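Local structure of fatty acid-binding protein TM_1468 (Thermotoga maritima, 1MGP) at residues E94-R99 and S121-S126. The protein binds long-chain fatty acids such as palmitate and may take part in lipid transport or fatty acid metabolism. Sequence-based numbering, arbitrary orientation.
Sequences EDFKKR and SGTYNS. With PLM (palmitic acid), chain B.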
ATOM      1  N   GLU A  94      21.214   2.323   3.315  1.00 13.45           N
ATOM      2  CA  GLU A  94      21.698   1.715   4.550  1.00 15.25           C
ATOM      3  C   GLU A  94      20.557   0.991   5.267  1.00 14.25           C
ATOM      4  O   GLU A  94      20.748  -0.105   5.788  1.00 13.56           O
ATOM      5  CB  GLU A  94      22.287   2.798   5.457  1.00 21.19           C
ATOM      6  CG  GLU A  94      22.727   2.320   6.831  1.00 29.87           C
ATOM      7  CD  GLU A  94      23.099   3.476   7.754  1.00 37.20           C
ATOM      8  OE1 GLU A  94      23.433   3.219   8.934  1.00 39.33           O
ATOM      9  OE2 GLU A  94      23.057   4.643   7.300  1.00 40.04           O
ATOM     10  N   ASP A  95      19.374   1.605   5.302  1.00 12.89           N
ATOM     11  CA  ASP A  95      18.223   0.972   5.952  1.00 13.13           C
ATOM     12  C   ASP A  95      17.912  -0.367   5.298  1.00 10.74           C
ATOM     13  O   ASP A  95      17.644  -1.352   5.980  1.00 10.38           O
ATOM     14  CB  ASP A  95      16.966   1.848   5.858  1.00 13.15           C
ATOM     15  CG  ASP A  95      17.058   3.095   6.700  1.00 17.53           C
ATOM     16  OD1 ASP A  95      17.758   3.056   7.737  1.00 13.33           O
ATOM     17  OD2 ASP A  95      16.415   4.106   6.331  1.00 16.10           O
ATOM     18  N   PHE A  96      17.921  -0.393   3.969  1.00  9.50           N
ATOM     19  CA  PHE A  96      17.642  -1.625   3.250  1.00  9.60           C
ATOM     20  C   PHE A  96      18.720  -2.669   3.513  1.00  9.83           C
ATOM     21  O   PHE A  96      18.409  -3.819   3.818  1.00  9.21           O
ATOM     22  CB  PHE A  96      17.526  -1.352   1.746  1.00  9.86           C
ATOM     23  CG  PHE A  96      16.146  -0.941   1.314  1.00  9.20           C
ATOM     24  CD1 PHE A  96      15.090  -1.845   1.375  1.00 10.55           C
ATOM     25  CD2 PHE A  96      15.896   0.353   0.868  1.00  9.70           C
ATOM     26  CE1 PHE A  96      13.794  -1.467   1.001  1.00 10.30           C
ATOM     27  CE2 PHE A  96      14.606   0.742   0.493  1.00  9.27           C
ATOM     28  CZ  PHE A  96      13.557  -0.171   0.559  1.00  9.45           C
ATOM     29  N   LYS A  97      19.985  -2.268   3.406  1.00 10.45           N
ATOM     30  CA  LYS A  97      21.085  -3.198   3.641  1.00 11.49           C
ATOM     31  C   LYS A  97      20.968  -3.845   5.020  1.00 12.24           C
ATOM     32  O   LYS A  97      21.143  -5.056   5.163  1.00 12.73           O
ATOM     33  CB  LYS A  97      22.433  -2.481   3.513  1.00 12.59           C
ATOM     34  CG  LYS A  97      22.732  -1.967   2.112  1.00 13.09           C
ATOM     35  CD  LYS A  97      24.080  -1.253   2.034  1.00 13.32           C
ATOM     36  CE  LYS A  97      25.251  -2.223   2.169  1.00 18.30           C
ATOM     37  NZ  LYS A  97      26.567  -1.543   1.942  1.00 18.84           N
ATOM     38  N   LYS A  98      20.666  -3.032   6.029  1.00 13.47           N
ATOM     39  CA  LYS A  98      20.514  -3.523   7.399  1.00 14.25           C
ATOM     40  C   LYS A  98      19.502  -4.666   7.441  1.00 14.14           C
ATOM     41  O   LYS A  98      19.760  -5.715   8.034  1.00 12.02           O
ATOM     42  CB  LYS A  98      20.041  -2.383   8.314  1.00 17.67           C
ATOM     43  CG  LYS A  98      20.080  -2.670   9.824  1.00 21.28           C
ATOM     44  CD  LYS A  98      19.253  -3.895  10.254  1.00 24.98           C
ATOM     45  CE  LYS A  98      17.774  -3.816   9.841  1.00 23.80           C
ATOM     46  NZ  LYS A  98      16.999  -2.780  10.575  1.00 24.04           N
ATOM     47  N   ARG A  99      18.345  -4.453   6.817  1.00 12.91           N
ATOM     48  CA  ARG A  99      17.295  -5.463   6.780  1.00 14.44           C
ATOM     49  C   ARG A  99      17.768  -6.738   6.083  1.00 13.66           C
ATOM     50  O   ARG A  99      17.572  -7.839   6.597  1.00 14.14           O
ATOM     51  CB  ARG A  99      16.066  -4.919   6.046  1.00 17.21           C
ATOM     52  CG  ARG A  99      15.449  -3.698   6.687  1.00 19.95           C
ATOM     53  CD  ARG A  99      14.351  -4.055   7.668  1.00 22.16           C
ATOM     54  NE  ARG A  99      13.954  -2.888   8.453  1.00 23.62           N
ATOM     55  CZ  ARG A  99      12.842  -2.808   9.174  1.00 21.49           C
ATOM     56  NH1 ARG A  99      11.993  -3.824   9.215  1.00 21.61           N
ATOM     57  NH2 ARG A  99      12.587  -1.708   9.867  1.00 25.35           N
ATOM     58  N   SER A 121       7.972   7.208  -5.873  1.00 11.23           N
ATOM     59  CA  SER A 121       9.033   7.299  -4.882  1.00 11.08           C
ATOM     60  C   SER A 121      10.329   6.672  -5.368  1.00 11.66           C
ATOM     61  O   SER A 121      10.332   5.854  -6.289  1.00 12.57           O
ATOM     62  CB  SER A 121       8.563   6.590  -3.608  1.00  9.11           C
ATOM     63  OG  SER A 121       9.599   6.444  -2.660  1.00 11.16           O
ATOM     64  N   GLY A 122      11.430   7.060  -4.734  1.00 12.42           N
ATOM     65  CA  GLY A 122      12.719   6.507  -5.096  1.00 12.23           C
ATOM     66  C   GLY A 122      12.987   5.247  -4.294  1.00 10.74           C
ATOM     67  O   GLY A 122      14.086   4.703  -4.333  1.00 10.25           O
ATOM     68  N   THR A 123      11.976   4.780  -3.568  1.00  8.98           N
ATOM     69  CA  THR A 123      12.119   3.582  -2.749  1.00  8.87           C
ATOM     70  C   THR A 123      12.568   2.357  -3.550  1.00  9.17           C
ATOM     71  O   THR A 123      13.465   1.630  -3.123  1.00 10.55           O
ATOM     72  CB  THR A 123      10.804   3.267  -2.012  1.00  8.52           C
ATOM     73  OG1 THR A 123      10.489   4.357  -1.135  1.00  8.10           O
ATOM     74  CG2 THR A 123      10.940   1.985  -1.189  1.00  8.61           C
ATOM     75  N   TYR A 124      11.957   2.132  -4.710  1.00  9.28           N
ATOM     76  CA  TYR A 124      12.327   0.994  -5.547  1.00  8.71           C
ATOM     77  C   TYR A 124      13.816   1.024  -5.887  1.00 10.23           C
ATOM     78  O   TYR A 124      14.530   0.039  -5.671  1.00 10.30           O
ATOM     79  CB  TYR A 124      11.516   0.993  -6.847  1.00 10.15           C
ATOM     80  CG  TYR A 124      11.987  -0.039  -7.850  1.00  8.63           C
ATOM     81  CD1 TYR A 124      11.711  -1.396  -7.669  1.00  8.37           C
ATOM     82  CD2 TYR A 124      12.747   0.338  -8.959  1.00  9.20           C
ATOM     83  CE1 TYR A 124      12.187  -2.359  -8.571  1.00  9.00           C
ATOM     84  CE2 TYR A 124      13.226  -0.614  -9.865  1.00  9.75           C
ATOM     85  CZ  TYR A 124      12.944  -1.957  -9.662  1.00 10.24           C
ATOM     86  OH  TYR A 124      13.422  -2.897 -10.548  1.00 12.31           O
ATOM     87  N   ASN A 125      14.288   2.149  -6.423  1.00  9.75           N
ATOM     88  CA  ASN A 125      15.700   2.266  -6.789  1.00 10.17           C
ATOM     89  C   ASN A 125      16.610   2.072  -5.583  1.00  9.86           C
ATOM     90  O   ASN A 125      17.694   1.513  -5.703  1.00 10.60           O
ATOM     91  CB  ASN A 125      15.997   3.628  -7.433  1.00 11.31           C
ATOM     92  CG  ASN A 125      15.314   3.806  -8.775  1.00 14.58           C
ATOM     93  OD1 ASN A 125      15.247   2.877  -9.583  1.00 16.67           O
ATOM     94  ND2 ASN A 125      14.820   5.013  -9.032  1.00 17.92           N
ATOM     95  N   SER A 126      16.172   2.538  -4.420  1.00  9.35           N
ATOM     96  CA  SER A 126      16.969   2.397  -3.212  1.00 10.43           C
ATOM     97  C   SER A 126      17.093   0.924  -2.812  1.00 11.86           C
ATOM     98  O   SER A 126      18.168   0.463  -2.418  1.00 13.21           O
ATOM     99  CB  SER A 126      16.337   3.205  -2.076  1.00 13.40           C
ATOM    100  OG  SER A 126      17.130   3.130  -0.904  1.00 19.94           O
TER
HETATM  101  C1  PLM B 314       8.659   9.173  -0.681  1.00 18.81           C
HETATM  102  O1  PLM B 314       9.515   8.612  -1.394  1.00 16.31           O
HETATM  103  O2  PLM B 314       8.887  10.236  -0.065  1.00 18.02           O
HETATM  104  C2  PLM B 314       7.279   8.533  -0.560  1.00 18.15           C
HETATM  105  C3  PLM B 314       6.239   9.136  -1.504  1.00 18.01           C
HETATM  106  C4  PLM B 314       4.898   8.446  -1.312  1.00 19.90           C
HETATM  107  C5  PLM B 314       3.835   9.011  -2.230  1.00 19.96           C
HETATM  108  C6  PLM B 314       2.454   8.525  -1.861  1.00 20.33           C
HETATM  109  C7  PLM B 314       1.392   9.126  -2.766  1.00 21.79           C
HETATM  110  C8  PLM B 314       0.000   8.830  -2.240  1.00 22.81           C
HETATM  111  C9  PLM B 314      -0.580   7.582  -2.888  1.00 22.06           C
HETATM  112  CA  PLM B 314      -1.721   7.025  -2.065  1.00 21.04           C
HETATM  113  CB  PLM B 314      -2.366   5.841  -2.752  1.00 20.05           C
HETATM  114  CC  PLM B 314      -3.500   5.297  -1.902  1.00 19.07           C
HETATM  115  CD  PLM B 314      -4.175   4.097  -2.563  1.00 18.58           C
HETATM  116  CE  PLM B 314      -5.313   3.558  -1.681  1.00 20.07           C
HETATM  117  CF  PLM B 314      -5.999   2.332  -2.287  1.00 20.30           C
HETATM  118  CG  PLM B 314      -5.346   1.029  -1.834  1.00 23.66           C
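With chi1 at -86°, CG of Phe-96 lies away from the carbonyl carbon and beside the backbone N, which sends the ring toward the first turn of helix 123-133; in Thr-123 a chi1 of -62° puts OG1 beside the backbone N and swings the methyl CG2 anti to it, where it meets the ring. CG2 stands at the ring edge, in plane, 3.8 Å from Phe-96 CZ. Further round the same edge, Ser-126 OG lies 3.5 Å from Phe-96 CD2, near the ring plane, a van der Waals contact; no hydrogen bond joins the two segments. The flat, wide ring spans the gap to both residues and also packs on Ile-51, Ala-127 and Ala-130. A serine suits position 126 because it is small and its buried hydroxyl is hydrogen-bonded to Pro-91 O.

Threonine suits position 123 by carrying a methyl and a hydroxyl on one CB. Its OG1 donates to Ser-121 OG over 2.7 Å, and its backbone N reaches the same oxygen at 3.0 Å (152° at the hydrogen), closing an ST turn just as the helix begins. The hydroxyl of Ser-121 can accept both bonds and still donate to O1 of the palmitic acid, 2.5 Å away; Thr-88 OG1 binds the fatty acid as well. Two donors converging on Ser-121 OG should hold it in place and probably make it a better donor to the fatty acid oxygen; Thr-123, a second-shell residue, thus ties the edge of Phe-96 to the head-group site.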